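Local coordinates for protein alpha-glucosidase (Pseudoalteromonas sp. K8, PDB 5HQA) that probably hydrolyses alpha-glucosidic linkages as a chloride-activated family 97 glycoside hydrolase, with a calcium ion near its sugar-binding pocket, at residues W313-D318 / Q332-F337. Sequence-based numbering, arbitrary orientation.
Sequences WNTGWD and QPYDDF
The long loop that follows a strand of the catalytic (beta/alpha)8-type barrel folds back on itself here, pairing Asn314 with Pro333 in a single beta bridge. Two backbone bonds flank that pair: Tyr334 N to Trp313 O at 2.9 Å, and Thr315 N to Gln332 O at 3.0 Å, nearly straight at 167°. With CG anti to the carbonyl carbon (chi1 -76°), the Tyr334 ring is carried alongside 314-318 until its hydroxyl reaches Asp318, and Thr315 CA sits over one ring face, offset toward the rim. Tyr334 OH donates a weak hydrogen bond to Asp318 OD1 (2.6 Å) and lies 3.3 Å from Trp317 CB. A leucine at Tyr334 would probably leave Asp318 OD1 without this donor and open a gap beneath Thr315. Trp313 CB rests over the centre of the Phe337 ring, 3.6 Å from its centroid, while Pro333 CB meets the indole edge. Asn314 OD1 accepts a hydrogen bond from Trp317 NE1 at 2.9 Å, helping to fix the indole, which stacks on Trp280 and touches the bound acarbose unit. Asp318 OD2 is held by Ser282, and Trp313 NE1 is hydrogen-bonded to His356 O in strand 352-358. The whole loop runs from strand 307-310 to helix 339-349.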
loop_
_atom_site.group_PDB
_atom_site.type_symbol
_atom_site.label_atom_id
_atom_site.label_comp_id
_atom_site.label_asym_id
_atom_site.label_seq_id
_atom_site.Cartn_x
_atom_site.Cartn_y
_atom_site.Cartn_z
ATOM N N TRP A 313 -10.621 19.381 -12.905
ATOM C CA TRP A 313 -11.746 19.478 -13.828
ATOM C C TRP A 313 -12.953 20.164 -13.201
ATOM O O TRP A 313 -13.782 20.718 -13.929
ATOM C CB TRP A 313 -12.145 18.076 -14.310
ATOM C CG TRP A 313 -12.701 17.232 -13.192
ATOM C CD1 TRP A 313 -11.994 16.429 -12.333
ATOM C CD2 TRP A 313 -14.073 17.138 -12.790
ATOM N NE1 TRP A 313 -12.846 15.839 -11.432
ATOM C CE2 TRP A 313 -14.127 16.258 -11.687
ATOM C CE3 TRP A 313 -15.263 17.714 -13.257
ATOM C CZ2 TRP A 313 -15.325 15.932 -11.046
ATOM C CZ3 TRP A 313 -16.456 17.391 -12.620
ATOM C CH2 TRP A 313 -16.475 16.505 -11.524
ATOM N N ASN A 314 -13.065 20.140 -11.879
ATOM C CA ASN A 314 -14.254 20.577 -11.161
ATOM C C ASN A 314 -13.996 21.916 -10.483
ATOM O O ASN A 314 -12.861 22.222 -10.112
ATOM C CB ASN A 314 -14.652 19.541 -10.108
ATOM C CG ASN A 314 -13.508 19.206 -9.154
ATOM O OD1 ASN A 314 -12.359 19.026 -9.569
ATOM N ND2 ASN A 314 -13.824 19.118 -7.872
ATOM N N THR A 315 -15.051 22.710 -10.305
ATOM C CA THR A 315 -14.864 24.021 -9.698
ATOM C C THR A 315 -14.437 23.896 -8.234
ATOM O O THR A 315 -14.825 22.965 -7.514
ATOM C CB THR A 315 -16.136 24.864 -9.813
ATOM O OG1 THR A 315 -17.191 24.262 -9.056
ATOM C CG2 THR A 315 -16.560 24.981 -11.268
ATOM N N GLY A 316 -13.594 24.838 -7.809
ATOM C CA GLY A 316 -13.130 24.873 -6.438
ATOM C C GLY A 316 -11.623 24.936 -6.290
ATOM O O GLY A 316 -11.117 25.118 -5.178
ATOM N N TRP A 317 -10.885 24.784 -7.391
ATOM C CA TRP A 317 -9.430 24.793 -7.319
ATOM C C TRP A 317 -8.831 26.191 -7.374
ATOM O O TRP A 317 -7.640 26.340 -7.084
ATOM C CB TRP A 317 -8.820 23.959 -8.455
ATOM C CG TRP A 317 -9.099 22.480 -8.359
ATOM C CD1 TRP A 317 -10.199 21.826 -8.833
ATOM C CD2 TRP A 317 -8.264 21.479 -7.762
ATOM N NE1 TRP A 317 -10.105 20.482 -8.568
ATOM C CE2 TRP A 317 -8.925 20.239 -7.916
ATOM C CE3 TRP A 317 -7.021 21.506 -7.117
ATOM C CZ2 TRP A 317 -8.387 19.036 -7.444
ATOM C CZ3 TRP A 317 -6.483 20.302 -6.644
ATOM C CH2 TRP A 317 -7.171 19.087 -6.809
ATOM N N ASP A 318 -9.603 27.209 -7.745
ATOM C CA ASP A 318 -9.014 28.531 -7.919
ATOM C C ASP A 318 -8.493 29.077 -6.597
ATOM O O ASP A 318 -9.125 28.924 -5.547
ATOM C CB ASP A 318 -10.032 29.499 -8.506
ATOM C CG ASP A 318 -10.312 29.228 -9.961
ATOM O OD1 ASP A 318 -10.056 28.101 -10.423
ATOM O OD2 ASP A 318 -10.799 30.145 -10.644
ATOM N N GLN A 332 -19.861 19.822 -10.696
ATOM C CA GLN A 332 -19.870 20.943 -11.624
ATOM C C GLN A 332 -18.488 21.145 -12.223
ATOM O O GLN A 332 -17.586 21.631 -11.524
ATOM C CB GLN A 332 -20.326 22.215 -10.917
ATOM C CG GLN A 332 -20.295 23.445 -11.810
ATOM C CD GLN A 332 -21.230 23.310 -13.005
ATOM O OE1 GLN A 332 -22.427 23.044 -12.844
ATOM N NE2 GLN A 332 -20.684 23.477 -14.212
ATOM N N PRO A 333 -18.269 20.820 -13.493
ATOM C CA PRO A 333 -16.969 21.097 -14.108
ATOM C C PRO A 333 -16.774 22.581 -14.373
ATOM O O PRO A 333 -17.723 23.365 -14.470
ATOM C CB PRO A 333 -17.027 20.310 -15.420
ATOM C CG PRO A 333 -18.479 20.279 -15.743
ATOM C CD PRO A 333 -19.177 20.122 -14.420
ATOM N N TYR A 334 -15.506 22.962 -14.491
ATOM C CA TYR A 334 -15.175 24.258 -15.063
ATOM C C TYR A 334 -15.772 24.383 -16.464
ATOM O O TYR A 334 -16.042 23.389 -17.151
ATOM C CB TYR A 334 -13.660 24.444 -15.140
ATOM C CG TYR A 334 -12.955 24.754 -13.833
ATOM C CD1 TYR A 334 -13.110 25.985 -13.218
ATOM C CD2 TYR A 334 -12.094 23.831 -13.246
ATOM C CE1 TYR A 334 -12.449 26.287 -12.032
ATOM C CE2 TYR A 334 -11.426 24.121 -12.059
ATOM C CZ TYR A 334 -11.608 25.358 -11.457
ATOM O OH TYR A 334 -10.955 25.673 -10.278
ATOM N N ASP A 335 -15.946 25.631 -16.905
ATOM C CA ASP A 335 -16.530 25.877 -18.221
ATOM C C ASP A 335 -15.666 25.370 -19.367
ATOM O O ASP A 335 -16.186 25.180 -20.473
ATOM C CB ASP A 335 -16.786 27.368 -18.420
ATOM C CG ASP A 335 -17.901 27.877 -17.548
ATOM O OD1 ASP A 335 -18.655 27.033 -17.005
ATOM O OD2 ASP A 335 -18.029 29.116 -17.414
ATOM N N ASP A 336 -14.366 25.166 -19.155
ATOM C CA ASP A 336 -13.509 24.702 -20.235
ATOM C C ASP A 336 -13.321 23.194 -20.216
ATOM O O ASP A 336 -12.486 22.673 -20.961
ATOM C CB ASP A 336 -12.154 25.426 -20.207
ATOM C CG ASP A 336 -11.431 25.291 -18.875
ATOM O OD1 ASP A 336 -12.028 24.770 -17.908
ATOM O OD2 ASP A 336 -10.258 25.720 -18.801
ATOM N N PHE A 337 -14.104 22.480 -19.408
ATOM C CA PHE A 337 -14.051 21.022 -19.328
ATOM C C PHE A 337 -15.439 20.490 -19.678
ATOM O O PHE A 337 -16.347 20.511 -18.841
ATOM C CB PHE A 337 -13.605 20.571 -17.942
ATOM C CG PHE A 337 -13.308 19.105 -17.848
ATOM C CD1 PHE A 337 -14.240 18.227 -17.330
ATOM C CD2 PHE A 337 -12.091 18.604 -18.282
ATOM C CE1 PHE A 337 -13.959 16.870 -17.237
ATOM C CE2 PHE A 337 -11.804 17.251 -18.187
ATOM C CZ PHE A 337 -12.738 16.386 -17.665
#